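Local coordinates for protein myosin-2 (Saccharomyces cerevisiae, PDB 6IXO) that carries organelles and other cargo along polarized actin cables, gripping cargo receptors through the globular tail domain to which this chain belongs, at residues A[11-16]-A[66-71]. Sequence-based numbering, arbitrary orientation.
Sequences EELYRL and WRFGLT
A chi1 of -172° sets Y14 CG beside its carbonyl carbon and F68 CG lies anti to its own (chi1 -78°), so that the two rings meet as an offset edge-to-face pair. Their planes stand at 76° and their centroids lie 5.9 Å apart; Y14 presents the edge, its CD2 coming 3.8 Å from F68 CD1. Y14 CE2 also lies 3.7 Å from L70 CD2, which approaches the ring obliquely, and that methyl sits 3.5 Å from Y14 OH. One helical position back, L13 crosses F68 at about a right angle, with L13 CB 4.0 Å from F68 CE2. The extended chain of R67 sets its guanidinium beside F68, whose CZ stands 4.0 Å above the plane over its centre, and R67 NH1 is 4.0 Å from L13 CD1; NH1 forms a salt bridge with E64 and a hydrogen bond with Q415 of helix 403-415. A Schellman motif with G69 (positive phi) as C-prime residue ends helix 53-67, which probably helps F68 and L70 both face helix 6-18; G69 N bonds to W66 O at 2.7 Å. Cutting Y14 back to an alanine is likely to deprive the F68 face of its aromatic edge and open a gap beside the L70 methyl. No hydrogen bond joins the two segments, so between the N-terminal helix of this tail domain and the turn after helix 53-67 this contact is one of apolar and aromatic packing.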
# COMPACT_ATOMS: atom_id res chain seq x y z
N GLU A 11 -0.14 25.68 35.36
CA GLU A 11 -1.57 25.75 35.63
C GLU A 11 -2.37 25.86 34.34
O GLU A 11 -3.35 25.15 34.16
CB GLU A 11 -1.92 26.92 36.52
CG GLU A 11 -3.41 27.00 36.82
CD GLU A 11 -3.71 27.95 37.97
OE1 GLU A 11 -2.80 28.71 38.37
OE2 GLU A 11 -4.86 27.93 38.48
N GLU A 12 -1.97 26.77 33.46
CA GLU A 12 -2.70 26.97 32.21
C GLU A 12 -2.67 25.70 31.38
O GLU A 12 -3.69 25.32 30.80
CB GLU A 12 -2.14 28.15 31.40
CG GLU A 12 -2.93 28.40 30.09
CD GLU A 12 -2.57 29.67 29.33
OE1 GLU A 12 -1.54 30.34 29.62
OE2 GLU A 12 -3.34 30.00 28.41
N LEU A 13 -1.52 25.02 31.33
CA LEU A 13 -1.43 23.77 30.56
C LEU A 13 -2.42 22.76 31.09
O LEU A 13 -3.13 22.10 30.34
CB LEU A 13 -0.03 23.17 30.63
CG LEU A 13 0.92 23.46 29.49
CD1 LEU A 13 2.30 22.97 29.87
CD2 LEU A 13 0.41 22.79 28.16
N TYR A 14 -2.46 22.67 32.42
CA TYR A 14 -3.28 21.70 33.09
C TYR A 14 -4.76 21.89 32.78
O TYR A 14 -5.46 20.92 32.48
CB TYR A 14 -3.08 21.78 34.62
CG TYR A 14 -3.78 20.66 35.34
CD1 TYR A 14 -5.09 20.80 35.78
CD2 TYR A 14 -3.13 19.44 35.55
CE1 TYR A 14 -5.74 19.77 36.42
CE2 TYR A 14 -3.77 18.40 36.21
CZ TYR A 14 -5.08 18.57 36.63
OH TYR A 14 -5.72 17.54 37.28
N ARG A 15 -5.23 23.12 32.86
CA ARG A 15 -6.62 23.41 32.51
C ARG A 15 -6.90 23.13 31.04
O ARG A 15 -8.01 22.73 30.69
CB ARG A 15 -6.97 24.85 32.83
CG ARG A 15 -6.77 25.23 34.29
CD ARG A 15 -7.46 24.24 35.22
NE ARG A 15 -7.53 24.72 36.61
CZ ARG A 15 -8.19 24.11 37.59
NH1 ARG A 15 -8.84 22.98 37.35
NH2 ARG A 15 -8.20 24.63 38.81
N LEU A 16 -5.92 23.38 30.17
CA LEU A 16 -6.17 23.06 28.74
C LEU A 16 -6.32 21.56 28.54
O LEU A 16 -7.14 21.09 27.77
CB LEU A 16 -5.06 23.61 27.84
CG LEU A 16 -5.09 25.14 27.72
CD1 LEU A 16 -3.76 25.71 27.27
CD2 LEU A 16 -6.23 25.61 26.78
N TRP A 66 0.32 12.70 30.18
CA TRP A 66 1.01 11.77 31.07
C TRP A 66 1.82 12.49 32.13
O TRP A 66 1.76 12.13 33.30
CB TRP A 66 1.93 10.84 30.29
CG TRP A 66 1.16 9.87 29.50
CD1 TRP A 66 -0.15 9.52 29.66
CD2 TRP A 66 1.65 9.11 28.40
NE1 TRP A 66 -0.50 8.59 28.73
CE2 TRP A 66 0.58 8.32 27.94
CE3 TRP A 66 2.89 9.02 27.76
CZ2 TRP A 66 0.71 7.44 26.88
CZ3 TRP A 66 3.02 8.17 26.68
CH2 TRP A 66 1.93 7.38 26.26
N ARG A 67 2.59 13.49 31.72
CA ARG A 67 3.40 14.28 32.65
C ARG A 67 2.58 14.83 33.82
O ARG A 67 3.06 14.94 34.96
CB ARG A 67 4.07 15.42 31.89
CG ARG A 67 4.76 16.44 32.75
CD ARG A 67 4.94 17.72 31.98
NE ARG A 67 5.51 18.73 32.85
CZ ARG A 67 5.57 20.02 32.55
NH1 ARG A 67 5.07 20.46 31.39
NH2 ARG A 67 6.11 20.87 33.42
N PHE A 68 1.34 15.22 33.55
CA PHE A 68 0.49 15.77 34.59
C PHE A 68 -0.36 14.67 35.23
O PHE A 68 -1.23 14.96 36.03
CB PHE A 68 -0.41 16.87 34.03
CG PHE A 68 0.29 18.19 33.84
CD1 PHE A 68 0.57 19.01 34.92
CD2 PHE A 68 0.68 18.62 32.57
CE1 PHE A 68 1.22 20.22 34.77
CE2 PHE A 68 1.34 19.83 32.40
CZ PHE A 68 1.60 20.64 33.51
N GLY A 69 -0.10 13.42 34.86
CA GLY A 69 -0.85 12.30 35.39
C GLY A 69 -2.32 12.31 35.00
O GLY A 69 -3.17 11.76 35.71
N LEU A 70 -2.65 12.92 33.86
CA LEU A 70 -4.03 12.89 33.39
C LEU A 70 -4.23 11.62 32.58
O LEU A 70 -4.52 11.66 31.37
CB LEU A 70 -4.35 14.13 32.57
CG LEU A 70 -4.26 15.46 33.33
CD1 LEU A 70 -4.43 16.60 32.33
CD2 LEU A 70 -5.34 15.54 34.40
N THR A 71 -4.03 10.49 33.25
CA THR A 71 -4.02 9.20 32.58
C THR A 71 -5.41 8.86 32.03
O THR A 71 -5.54 8.34 30.93
CB THR A 71 -3.47 8.11 33.53
OG1 THR A 71 -4.00 8.32 34.83
CG2 THR A 71 -1.94 8.23 33.64